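Local coordinates for protein ketol-acid reductoisomerase (NAD(+)) (uncultured archaeon GZfos26G2, PDB 4XDY) that catalyses the magnesium-dependent alkyl migration and NADH-dependent reduction of (S)-2-acetolactate to (R)-2,3-dihydroxy-isovalerate in branched-chain amino acid biosynthesis, at residues A[116-121]-A[191-196]; A[107-112]-A[130-135]; A[152-157]-A[182-187]; A[20-25]-A[79-84]. One frame throughout, in Å; residues are numbered along the deposited sequence.

Overall arrangement
From the N terminus, contact 4 closes first. It pairs strands 18-22 and 80-83 of the Rossmann sheet across a loop of 53 residues. Contact 2 follows in series and adds strands 107-110 and 128-134. Contact 1 starts within contact 2, and the segments of the two alternate along the chain, so they cross. Contact 3 pairs strands 153-157 and 183-185 and is nested inside the loop closed by contact 1. Contacts 2, 3 and 4 all lie in one sheet, while contact 1 ties the Rossmann domain to helix 188-203 of the C-terminal domain. Contacts 2 and 4 touch the dinucleotide. Contact 1 carries an aspartate that bridges two magnesium ions.

Contact 1. Residues A[116-121]-A[191-196]; sequences ICFKRI and ETYEDL. With MG (magnesium ion), chain D; MG (magnesium ion), chain C; HIO (N-hydroxy-N-isopropyloxamic acid), chain H.
Cys117 and Phe118 of the Rossmann domain pack on Thr192, Tyr193 and Leu196 of helix 188-203 of the knotted C-terminal domain. The contact thus joins the two domains beside the metal site. With chi1 at 177°, Cys117 swings its sulfur away from its own backbone N and up to Tyr193 CE1. This is an oblique sulfur-aromatic contact, with SG 4.5 Å from the ring centroid. The same sulfur sits over the centre of one face of the Phe118 ring. Phe118 points CZ at the edge of the Tyr193 ring, in its plane, 3.9 Å from Tyr193 CE1. Phe118 CE2 meets Thr192 CG2 at 3.6 Å, and Leu196 CD1 lies at the edge of the Phe118 ring. With an alanine in place of Phe118, a gap would probably open beside Thr192 CG2 and the edge of Tyr193, and Cys117 SG would lose the ring face it lies over. Thr192 OG1 turns back to hydrogen-bond Phe188 O. On another side of the helix, Asp195 bridges both magnesium ions, and Lys135 also hydrogen-bonds its OD1. Asp195 OD1 binds one magnesium ion at 2.0 Å and Asp195 OD2 the other at 2.1 Å.

Contact 2. Residues A[107-112]-A[130-135]; sequences ALCFSH and IMVAPK. With NAI (1,4-dihydronicotinamide adenine dinucleotide), chain E.
Strands 107-110 and 130-134 run parallel, with an angle of 28° between their directions. They are neighbours in the Rossmann sheet and belong to a beta-alpha-beta unit with helix 114-117. Ile130 N donates to Leu108 O at 2.9 Å, and Val132 N to Phe110 O at 3.0 Å. The bond from Phe110 N to Ile130 O is weak, bent to 131° at the hydrogen. Cys109 and Ile130 share one face of the sheet. Ile130 CG1 stands between its backbone N and carbonyl carbon (chi1 57°), and from there meets Cys109 CB at 3.6 Å. Its CD1 runs on alongside Cys109 SG. An alanine in place of Ile130 is likely to open a gap beside Cys109 and against Ala165 and Ala169 of helix 165-175. On the face shared by Phe110 and Met131, the Phe110 ring turns its edge to Ile130 O. Beyond the strand, His112, the predicted active-site residue, hydrogen-bonds Glu191 through ND1. His112 CB lies 3.4 Å from O2D of the dinucleotide. Ser111 OG hydrogen-bonds Gln31 and lies 2.7 Å from Val132 O. Pro134 O is 3.6 Å from C5N of the nicotinamide ring.

Contact 3. Residues A[152-157]-A[182-187]; sequences PGLVAV and GILECT
Val155 and Ile183 meet obliquely on one face of the sheet, with Val155 CG2 3.6 Å from Ile183 CG2. Ile183 CD1 reaches over Gly153 and lies 3.5 Å from its CA. A beta carbon on Gly153 would collide with that methyl. On the face of Leu154 and Leu184 these two side chains lie side by side and point the same way, their CD1 atoms 4.1 Å apart. Cys186 SG, set between its own backbone N and carbonyl carbon (chi1 70°), packs against Leu154 CB at 3.8 Å. Met227 of the second subunit packs on Leu154, Leu184 and Cys186. The backbones form a parallel pair at one end of the Rossmann sheet, joined through helix 165-175 as a beta-alpha-beta crossover. Gly153 N donates to Gly182 O, and Leu184 N to Gly153 O. The ladder continues with Val155 N to Leu184 O and Cys186 N to Val155 O. At the edge, one water donates to both Val155 O and Glu185 OE1, which also makes a salt bridge with Arg166. Another water accepts from Val157 N at 2.9 Å and donates to Cys186 O. Thr187 caps the next helix by accepting from Gln190 N.

Contact 4. Residues A[20-25]-A[79-84]; sequences AVMGYG and DVVHIL. With NAI (1,4-dihydronicotinamide adenine dinucleotide), chain E.
The His82 imidazole lies on the sheet face that also carries Val21, and Val21 CG2 approaches the ring obliquely. Leu84 CG sits 3.8 Å above the plane of the His82 ring, over its centre. A chi1 of -177° turns the imidazole away from its own backbone N and under Leu84 CG, and NE2 makes a weak hydrogen bond with Gln31. Leu84 CD1 meets Val21 CG1 at 4.0 Å, and Leu84 CD2 lies against the nicotinamide ribose, 3.9 Å from O4D of the dinucleotide. On the sheet face of Ala20, Met22 and Val81, the bent Met22 chain lays CE 3.6 Å from Val81 CG1, the two side chains crossing at a slant. The backbones are parallel and bonded in a regular ladder. Ala20 N donates to Val80 O, His82 N to Ala20 O, and Met22 N to His82 O. The last bond, from Leu84 N to Met22 O, is more bent, at 137°.

Past Met22 the chain enters the glycine-rich turn of the Rossmann fold. A side chain at Gly23 would strike Leu84 O. One at Gly25 would run into O2A of the dinucleotide, which lies 3.3 Å from Gly25 CA. A water accepts from Gly25 N and lies 2.7 Å from Leu84 O and 2.8 Å from O2N of the cofactor. Tyr24 N hydrogen-bonds Glu46, which also binds the cofactor. Strand 41-50 pairs with strand 18-22, strand 107-110 pairs with strand 80-83, and helix 90-98 packs on Val81 and Ile83.

Contact 1. Residues A[116-121]-A[191-196]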
# COMPACT_ATOMS: atom_id res chain seq x y z
N ILE A 116 -4.99 15.14 25.54
CA ILE A 116 -4.51 14.86 26.92
C ILE A 116 -3.01 15.12 27.05
O ILE A 116 -2.55 15.83 27.95
CB ILE A 116 -4.88 13.42 27.38
CG1 ILE A 116 -6.39 13.26 27.59
CG2 ILE A 116 -4.02 13.00 28.56
CD1 ILE A 116 -6.90 14.11 28.75
N CYS A 117 -2.25 14.61 26.08
CA CYS A 117 -0.80 14.80 26.07
C CYS A 117 -0.38 16.27 26.12
O CYS A 117 0.53 16.64 26.89
CB CYS A 117 -0.23 14.18 24.77
SG CYS A 117 1.55 14.39 24.55
N PHE A 118 -0.97 17.09 25.25
CA PHE A 118 -0.63 18.50 25.17
C PHE A 118 -1.41 19.34 26.10
O PHE A 118 -1.34 20.58 26.05
CB PHE A 118 -0.62 18.98 23.71
CG PHE A 118 0.38 18.24 22.85
CD1 PHE A 118 1.73 18.34 23.12
CD2 PHE A 118 -0.05 17.46 21.78
CE1 PHE A 118 2.68 17.68 22.35
CE2 PHE A 118 0.89 16.79 21.00
CZ PHE A 118 2.25 16.89 21.28
N LYS A 119 -2.18 18.72 27.00
CA LYS A 119 -2.87 19.48 28.05
C LYS A 119 -3.94 20.45 27.51
O LYS A 119 -4.23 21.47 28.14
CB LYS A 119 -1.86 20.21 28.94
CG LYS A 119 -0.96 19.19 29.65
CD LYS A 119 -0.29 19.83 30.83
CE LYS A 119 1.20 19.74 30.68
NZ LYS A 119 1.49 18.30 30.81
N ARG A 120 -4.58 20.13 26.39
CA ARG A 120 -5.67 20.87 25.93
C ARG A 120 -6.96 20.51 26.62
O ARG A 120 -7.89 21.29 26.59
CB ARG A 120 -5.81 20.67 24.43
CG ARG A 120 -4.56 21.05 23.61
CD ARG A 120 -4.62 22.43 23.16
NE ARG A 120 -5.69 22.65 22.17
CZ ARG A 120 -6.34 23.80 22.08
NH1 ARG A 120 -6.00 24.78 22.90
NH2 ARG A 120 -7.32 24.00 21.19
N ILE A 121 -7.03 19.28 27.15
CA ILE A 121 -8.13 18.82 28.02
C ILE A 121 -7.49 18.32 29.33
O ILE A 121 -6.56 17.48 29.30
CB ILE A 121 -8.90 17.72 27.39
CG1 ILE A 121 -9.79 18.27 26.25
CG2 ILE A 121 -9.77 17.04 28.47
CD1 ILE A 121 -10.39 17.23 25.36
N GLU A 191 1.92 7.24 22.43
CA GLU A 191 0.98 7.16 21.31
C GLU A 191 0.94 8.43 20.52
O GLU A 191 1.05 8.39 19.30
CB GLU A 191 -0.43 6.82 21.73
CG GLU A 191 -1.30 6.42 20.54
CD GLU A 191 -1.98 7.58 19.76
OE1 GLU A 191 -2.08 8.69 20.30
OE2 GLU A 191 -2.36 7.26 18.63
N THR A 192 0.90 9.57 21.21
CA THR A 192 0.69 10.82 20.56
C THR A 192 1.85 11.06 19.61
O THR A 192 1.69 11.43 18.44
CB THR A 192 0.60 11.96 21.56
OG1 THR A 192 -0.54 11.75 22.45
CG2 THR A 192 0.44 13.26 20.82
N TYR A 193 3.06 10.86 20.13
CA TYR A 193 4.23 11.19 19.33
C TYR A 193 4.47 10.27 18.19
O TYR A 193 4.76 10.73 17.05
CB TYR A 193 5.49 11.25 20.23
CG TYR A 193 5.40 12.14 21.44
CD1 TYR A 193 4.68 13.32 21.45
CD2 TYR A 193 6.12 11.80 22.59
CE1 TYR A 193 4.61 14.13 22.58
CE2 TYR A 193 6.06 12.61 23.73
CZ TYR A 193 5.35 13.79 23.73
OH TYR A 193 5.28 14.60 24.83
N GLU A 194 4.33 8.98 18.41
CA GLU A 194 4.58 7.99 17.34
C GLU A 194 3.54 8.17 16.24
O GLU A 194 3.83 8.03 15.06
CB GLU A 194 4.63 6.57 17.86
CG GLU A 194 3.33 6.00 18.40
CD GLU A 194 2.38 5.52 17.34
OE1 GLU A 194 1.17 5.39 17.67
OE2 GLU A 194 2.85 5.16 16.19
N ASP A 195 2.32 8.45 16.67
CA ASP A 195 1.16 8.57 15.74
C ASP A 195 1.34 9.78 14.81
O ASP A 195 1.20 9.67 13.61
CB ASP A 195 -0.13 8.70 16.52
CG ASP A 195 -1.35 8.65 15.60
OD1 ASP A 195 -1.68 7.53 15.15
OD2 ASP A 195 -1.85 9.75 15.28
N LEU A 196 1.63 10.90 15.42
CA LEU A 196 1.89 12.13 14.69
C LEU A 196 3.06 11.95 13.74
O LEU A 196 2.96 12.25 12.55
CB LEU A 196 2.12 13.26 15.63
CG LEU A 196 0.92 13.80 16.42
CD1 LEU A 196 1.38 14.89 17.34
CD2 LEU A 196 -0.19 14.39 15.54
MG MG D . -2.43 6.88 13.41
MG MG C . -3.31 10.36 13.96
C1 HIO H . -5.09 9.74 11.84
O11 HIO H . -4.82 10.70 12.62
O12 HIO H . -6.02 9.66 10.97
C2 HIO H . -4.18 8.55 12.12
O2 HIO H . -3.57 8.54 13.22
N3 HIO H . -3.92 7.60 11.24
O3 HIO H . -3.35 6.34 11.70
C4 HIO H . -4.23 7.71 9.85
C41 HIO H . -2.99 7.34 9.04
C42 HIO H . -5.42 6.79 9.61
O HOH W 1 -0.77 7.77 12.47
O HOH W 2 -3.15 12.35 14.52
O HOH W 3 -4.77 10.00 15.52
O HOH W 4 -3.90 6.02 14.80
O HOH W 5 -1.29 5.03 13.60

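Contact 2. Residues A[107-112]-A[130-135]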
# COMPACT_ATOMS: atom_id res chain seq x y z
N ALA A 107 -15.46 6.73 32.86
CA ALA A 107 -14.16 6.72 32.15
C ALA A 107 -14.29 7.65 30.93
O ALA A 107 -15.30 7.60 30.20
CB ALA A 107 -13.82 5.32 31.70
N LEU A 108 -13.35 8.55 30.81
CA LEU A 108 -13.16 9.40 29.59
C LEU A 108 -12.12 8.71 28.72
O LEU A 108 -10.97 8.49 29.14
CB LEU A 108 -12.66 10.74 30.06
CG LEU A 108 -12.67 11.90 29.02
CD1 LEU A 108 -14.07 12.28 28.55
CD2 LEU A 108 -11.90 13.11 29.55
N CYS A 109 -12.51 8.44 27.48
CA CYS A 109 -11.68 7.66 26.57
C CYS A 109 -11.46 8.47 25.27
O CYS A 109 -12.28 9.34 24.92
CB CYS A 109 -12.35 6.35 26.29
SG CYS A 109 -11.47 5.08 25.42
N PHE A 110 -10.35 8.16 24.63
CA PHE A 110 -9.88 8.86 23.39
C PHE A 110 -9.35 7.77 22.47
O PHE A 110 -8.99 6.65 22.95
CB PHE A 110 -8.78 9.82 23.65
CG PHE A 110 -9.18 10.98 24.52
CD1 PHE A 110 -9.16 10.85 25.92
CD2 PHE A 110 -9.60 12.15 23.97
CE1 PHE A 110 -9.51 11.92 26.72
CE2 PHE A 110 -9.96 13.23 24.76
CZ PHE A 110 -9.89 13.13 26.13
N SER A 111 -9.18 8.09 21.18
CA SER A 111 -8.44 7.22 20.30
C SER A 111 -7.17 7.85 19.75
O SER A 111 -6.55 7.26 18.89
CB SER A 111 -9.26 6.64 19.19
OG SER A 111 -10.18 5.65 19.66
N HIS A 112 -6.76 8.96 20.33
CA HIS A 112 -5.48 9.59 20.04
C HIS A 112 -5.17 10.40 21.28
O HIS A 112 -6.09 11.10 21.81
CB HIS A 112 -5.64 10.53 18.84
CG HIS A 112 -4.38 11.22 18.41
ND1 HIS A 112 -3.09 10.66 18.48
CD2 HIS A 112 -4.23 12.46 17.87
CE1 HIS A 112 -2.24 11.53 17.93
NE2 HIS A 112 -2.91 12.62 17.55
N ILE A 130 -8.56 7.03 29.75
CA ILE A 130 -8.05 5.94 28.99
C ILE A 130 -7.94 6.28 27.50
O ILE A 130 -8.61 7.20 27.03
CB ILE A 130 -8.84 4.65 29.19
CG1 ILE A 130 -10.29 4.89 28.86
CG2 ILE A 130 -8.68 4.23 30.68
CD1 ILE A 130 -11.06 3.62 28.77
N MET A 131 -7.19 5.46 26.79
CA MET A 131 -7.07 5.58 25.34
C MET A 131 -7.01 4.24 24.70
O MET A 131 -6.24 3.34 25.14
CB MET A 131 -5.81 6.41 24.93
CG MET A 131 -5.74 6.27 23.45
SD MET A 131 -4.70 7.51 22.83
CE MET A 131 -3.40 6.92 23.37
N VAL A 132 -7.84 4.03 23.68
CA VAL A 132 -7.77 2.89 22.79
C VAL A 132 -7.52 3.40 21.36
O VAL A 132 -8.45 3.94 20.72
CB VAL A 132 -8.99 1.98 22.92
CG1 VAL A 132 -9.08 1.46 24.39
CG2 VAL A 132 -10.34 2.70 22.60
N ALA A 133 -6.28 3.32 20.93
CA ALA A 133 -5.85 3.97 19.67
C ALA A 133 -5.60 2.97 18.59
O ALA A 133 -4.61 2.24 18.69
CB ALA A 133 -4.61 4.79 19.91
N PRO A 134 -6.48 2.90 17.53
CA PRO A 134 -6.26 1.91 16.49
C PRO A 134 -5.19 2.46 15.55
O PRO A 134 -5.28 3.62 15.19
CB PRO A 134 -7.64 1.79 15.79
CG PRO A 134 -8.25 3.14 16.01
CD PRO A 134 -7.66 3.73 17.23
N LYS A 135 -4.29 1.60 15.06
CA LYS A 135 -3.26 1.95 14.09
C LYS A 135 -3.86 1.64 12.71
O LYS A 135 -3.48 0.68 11.98
CB LYS A 135 -1.96 1.15 14.38
CG LYS A 135 -1.38 1.37 15.76
CD LYS A 135 -0.88 2.78 16.02
CE LYS A 135 -1.85 3.75 16.70
NZ LYS A 135 -1.37 5.20 16.91
PA NAI E . -14.14 13.07 12.18
O1A NAI E . -13.35 14.24 11.57
O2A NAI E . -14.59 11.97 11.32
O5B NAI E . -15.27 13.77 13.09
C5B NAI E . -16.28 12.94 13.73
C4B NAI E . -17.66 13.68 13.63
O4B NAI E . -17.52 14.84 14.44
C3B NAI E . -18.10 14.21 12.24
O3B NAI E . -18.59 13.10 11.48
C2B NAI E . -19.11 15.27 12.61
O2B NAI E . -20.39 14.65 12.72
C1B NAI E . -18.59 15.72 14.00
N9A NAI E . -18.06 17.07 13.95
C8A NAI E . -17.18 17.52 12.96
N7A NAI E . -16.89 18.79 13.18
C5A NAI E . -17.60 19.17 14.28
C6A NAI E . -17.77 20.41 15.02
N6A NAI E . -17.14 21.54 14.66
N1A NAI E . -18.54 20.43 16.14
C2A NAI E . -19.21 19.33 16.53
N3A NAI E . -19.13 18.15 15.92
C4A NAI E . -18.35 18.02 14.79
O3 NAI E . -13.15 12.45 13.40
PN NAI E . -12.10 11.19 13.15
O1N NAI E . -11.18 11.50 11.98
O2N NAI E . -12.93 9.97 13.11
O5D NAI E . -11.22 11.44 14.44
C5D NAI E . -11.76 11.02 15.74
C4D NAI E . -10.59 10.76 16.77
O4D NAI E . -10.00 9.54 16.28
C3D NAI E . -9.47 11.78 16.78
O3D NAI E . -8.93 11.89 18.10
C2D NAI E . -8.39 11.22 15.82
O2D NAI E . -7.06 11.69 16.02
C1D NAI E . -8.54 9.74 16.10
N1N NAI E . -8.11 8.77 15.08
C2N NAI E . -8.64 8.87 13.84
C3N NAI E . -8.30 7.99 12.87
C7N NAI E . -8.95 8.07 11.60
O7N NAI E . -9.53 9.07 11.09
N7N NAI E . -9.13 6.89 11.05
C4N NAI E . -7.37 6.93 13.21
C5N NAI E . -7.04 6.76 14.59
C6N NAI E . -7.40 7.72 15.47

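Contact 3. Residues A[152-157]-A[182-187]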
# COMPACT_ATOMS: atom_id res chain seq x y z
N PRO A 152 -4.24 -3.44 14.50
CA PRO A 152 -3.43 -3.26 15.72
C PRO A 152 -3.87 -2.04 16.53
O PRO A 152 -4.43 -1.09 16.01
CB PRO A 152 -1.99 -3.07 15.20
CG PRO A 152 -1.98 -3.63 13.82
CD PRO A 152 -3.39 -3.34 13.29
N GLY A 153 -3.65 -2.10 17.84
CA GLY A 153 -3.96 -0.99 18.74
C GLY A 153 -3.00 -0.70 19.87
O GLY A 153 -2.20 -1.57 20.27
N LEU A 154 -3.08 0.50 20.38
CA LEU A 154 -2.28 0.98 21.49
C LEU A 154 -3.25 1.35 22.60
O LEU A 154 -4.30 2.04 22.37
CB LEU A 154 -1.45 2.22 21.10
CG LEU A 154 -0.06 1.91 20.53
CD1 LEU A 154 0.02 0.90 19.45
CD2 LEU A 154 0.62 3.21 20.06
N VAL A 155 -2.94 0.90 23.83
CA VAL A 155 -3.80 1.16 24.96
C VAL A 155 -3.03 1.85 26.07
O VAL A 155 -1.97 1.38 26.48
CB VAL A 155 -4.46 -0.14 25.46
CG1 VAL A 155 -5.21 0.08 26.77
CG2 VAL A 155 -5.37 -0.72 24.43
N ALA A 156 -3.52 2.99 26.51
CA ALA A 156 -2.91 3.77 27.54
C ALA A 156 -3.92 4.13 28.66
O ALA A 156 -5.11 4.24 28.41
CB ALA A 156 -2.30 5.02 27.03
N VAL A 157 -3.38 4.35 29.85
CA VAL A 157 -4.15 4.80 31.01
C VAL A 157 -3.47 5.95 31.66
O VAL A 157 -2.32 5.87 32.09
CB VAL A 157 -4.34 3.64 32.05
CG1 VAL A 157 -5.16 4.19 33.22
CG2 VAL A 157 -5.01 2.47 31.42
N GLY A 182 -3.28 -7.45 17.53
CA GLY A 182 -2.44 -7.24 18.70
C GLY A 182 -2.50 -5.86 19.26
O GLY A 182 -2.68 -4.87 18.53
N ILE A 183 -2.36 -5.81 20.57
CA ILE A 183 -2.42 -4.56 21.37
C ILE A 183 -1.08 -4.39 22.09
O ILE A 183 -0.45 -5.36 22.67
CB ILE A 183 -3.59 -4.65 22.41
CG1 ILE A 183 -4.90 -4.70 21.67
CG2 ILE A 183 -3.54 -3.63 23.51
CD1 ILE A 183 -5.24 -3.45 20.94
N LEU A 184 -0.60 -3.17 22.06
CA LEU A 184 0.56 -2.73 22.84
C LEU A 184 0.12 -1.75 23.88
O LEU A 184 -0.61 -0.76 23.58
CB LEU A 184 1.59 -2.01 21.94
CG LEU A 184 2.01 -2.84 20.73
CD1 LEU A 184 2.96 -1.96 19.91
CD2 LEU A 184 2.67 -4.14 21.17
N GLU A 185 0.59 -1.96 25.12
CA GLU A 185 0.41 -0.94 26.14
C GLU A 185 1.44 0.10 26.13
O GLU A 185 2.65 -0.20 25.87
CB GLU A 185 0.38 -1.61 27.52
CG GLU A 185 -0.74 -2.62 27.64
CD GLU A 185 -0.99 -3.03 29.10
OE1 GLU A 185 -1.65 -2.28 29.87
OE2 GLU A 185 -0.46 -4.08 29.47
N CYS A 186 1.02 1.35 26.39
CA CYS A 186 1.93 2.48 26.24
C CYS A 186 1.37 3.65 27.01
O CYS A 186 0.35 3.52 27.74
CB CYS A 186 2.13 2.82 24.75
SG CYS A 186 0.61 3.55 24.02
N THR A 187 2.03 4.77 26.99
CA THR A 187 1.52 5.96 27.63
C THR A 187 0.77 6.84 26.61
O THR A 187 0.93 6.66 25.38
CB THR A 187 2.62 6.86 28.24
OG1 THR A 187 3.50 7.35 27.21
CG2 THR A 187 3.48 6.07 29.29
O HOH W 6 -2.34 0.30 29.20
O HOH W 7 -0.56 3.92 30.14

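Contact 4. Residues A[20-25]-A[79-84]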
# COMPACT_ATOMS: atom_id res chain seq x y z
N ALA A 20 -20.78 5.68 25.38
CA ALA A 20 -21.24 6.85 24.63
C ALA A 20 -20.14 7.24 23.65
O ALA A 20 -19.09 7.71 24.07
CB ALA A 20 -21.55 7.99 25.55
N VAL A 21 -20.39 7.00 22.38
CA VAL A 21 -19.42 7.36 21.31
C VAL A 21 -19.78 8.75 20.81
O VAL A 21 -20.85 8.91 20.22
CB VAL A 21 -19.42 6.34 20.19
CG1 VAL A 21 -18.58 6.83 18.99
CG2 VAL A 21 -18.90 4.98 20.68
N MET A 22 -18.90 9.72 21.09
CA MET A 22 -19.08 11.09 20.66
C MET A 22 -18.44 11.30 19.27
O MET A 22 -17.23 11.24 19.14
CB MET A 22 -18.49 12.05 21.64
CG MET A 22 -18.81 11.77 23.13
SD MET A 22 -20.60 11.74 23.34
CE MET A 22 -20.66 12.07 25.10
N GLY A 23 -19.25 11.66 18.29
CA GLY A 23 -18.81 11.76 16.89
C GLY A 23 -18.94 10.52 16.11
O GLY A 23 -18.24 9.56 16.37
N TYR A 24 -19.78 10.51 15.07
CA TYR A 24 -19.94 9.37 14.25
C TYR A 24 -19.29 9.58 12.90
O TYR A 24 -19.99 9.47 11.90
CB TYR A 24 -21.47 9.07 14.06
CG TYR A 24 -21.89 7.74 13.55
CD1 TYR A 24 -21.92 6.62 14.37
CD2 TYR A 24 -22.39 7.58 12.26
CE1 TYR A 24 -22.33 5.39 13.93
CE2 TYR A 24 -22.82 6.34 11.79
CZ TYR A 24 -22.83 5.23 12.65
OH TYR A 24 -23.22 3.98 12.25
N GLY A 25 -17.96 9.76 12.85
CA GLY A 25 -17.20 9.95 11.63
C GLY A 25 -16.35 8.72 11.38
O GLY A 25 -16.79 7.60 11.60
N ASP A 79 -21.31 5.18 30.61
CA ASP A 79 -20.32 4.84 31.63
C ASP A 79 -18.90 5.14 31.12
O ASP A 79 -18.01 5.45 31.90
CB ASP A 79 -20.43 3.35 31.94
CG ASP A 79 -21.81 2.99 32.49
OD1 ASP A 79 -22.16 3.64 33.46
OD2 ASP A 79 -22.54 2.17 31.89
N VAL A 80 -18.73 4.94 29.80
CA VAL A 80 -17.51 5.33 29.07
C VAL A 80 -17.92 6.43 28.10
O VAL A 80 -18.85 6.25 27.35
CB VAL A 80 -16.86 4.15 28.31
CG1 VAL A 80 -15.56 4.62 27.63
CG2 VAL A 80 -16.53 3.03 29.28
N VAL A 81 -17.24 7.56 28.19
CA VAL A 81 -17.51 8.69 27.29
C VAL A 81 -16.32 8.76 26.32
O VAL A 81 -15.24 9.12 26.73
CB VAL A 81 -17.66 9.99 28.05
CG1 VAL A 81 -17.83 11.18 27.10
CG2 VAL A 81 -18.89 9.93 28.98
N HIS A 82 -16.55 8.28 25.11
CA HIS A 82 -15.45 7.98 24.20
C HIS A 82 -15.46 9.04 23.09
O HIS A 82 -16.39 9.06 22.27
CB HIS A 82 -15.66 6.61 23.65
CG HIS A 82 -14.57 6.12 22.74
ND1 HIS A 82 -13.30 6.62 22.77
CD2 HIS A 82 -14.55 5.12 21.83
CE1 HIS A 82 -12.55 5.97 21.91
NE2 HIS A 82 -13.28 5.07 21.31
N ILE A 83 -14.44 9.89 23.13
CA ILE A 83 -14.39 11.14 22.33
C ILE A 83 -13.78 10.79 20.97
O ILE A 83 -12.58 10.56 20.89
CB ILE A 83 -13.68 12.25 23.08
CG1 ILE A 83 -14.52 12.65 24.31
CG2 ILE A 83 -13.57 13.50 22.20
CD1 ILE A 83 -13.87 13.61 25.23
N LEU A 84 -14.65 10.71 19.96
CA LEU A 84 -14.22 10.45 18.57
C LEU A 84 -14.65 11.62 17.64
O LEU A 84 -14.98 11.41 16.50
CB LEU A 84 -14.66 9.09 18.09
CG LEU A 84 -14.08 7.88 18.81
CD1 LEU A 84 -14.66 6.56 18.34
CD2 LEU A 84 -12.56 7.87 18.72
PA NAI E . -14.14 13.07 12.18
O1A NAI E . -13.35 14.24 11.57
O2A NAI E . -14.59 11.97 11.32
O5B NAI E . -15.27 13.77 13.09
C5B NAI E . -16.28 12.94 13.73
C4B NAI E . -17.66 13.68 13.63
O4B NAI E . -17.52 14.84 14.44
C3B NAI E . -18.10 14.21 12.24
O3B NAI E . -18.59 13.10 11.48
C2B NAI E . -19.11 15.27 12.61
O2B NAI E . -20.39 14.65 12.72
C1B NAI E . -18.59 15.72 14.00
N9A NAI E . -18.06 17.07 13.95
C8A NAI E . -17.18 17.52 12.96
N7A NAI E . -16.89 18.79 13.18
C5A NAI E . -17.60 19.17 14.28
C6A NAI E . -17.77 20.41 15.02
N6A NAI E . -17.14 21.54 14.66
N1A NAI E . -18.54 20.43 16.14
C2A NAI E . -19.21 19.33 16.53
N3A NAI E . -19.13 18.15 15.92
C4A NAI E . -18.35 18.02 14.79
O3 NAI E . -13.15 12.45 13.40
PN NAI E . -12.10 11.19 13.15
O1N NAI E . -11.18 11.50 11.98
O2N NAI E . -12.93 9.97 13.11
O5D NAI E . -11.22 11.44 14.44
C5D NAI E . -11.76 11.02 15.74
C4D NAI E . -10.59 10.76 16.77
O4D NAI E . -10.00 9.54 16.28
C3D NAI E . -9.47 11.78 16.78
O3D NAI E . -8.93 11.89 18.10
C2D NAI E . -8.39 11.22 15.82
O2D NAI E . -7.06 11.69 16.02
C1D NAI E . -8.54 9.74 16.10
N1N NAI E . -8.11 8.77 15.08
C2N NAI E . -8.64 8.87 13.84
C3N NAI E . -8.30 7.99 12.87
C7N NAI E . -8.95 8.07 11.60
O7N NAI E . -9.53 9.07 11.09
N7N NAI E . -9.13 6.89 11.05
C4N NAI E . -7.37 6.93 13.21
C5N NAI E . -7.04 6.76 14.59
C6N NAI E . -7.40 7.72 15.47
O HOH W 8 -15.45 9.75 14.39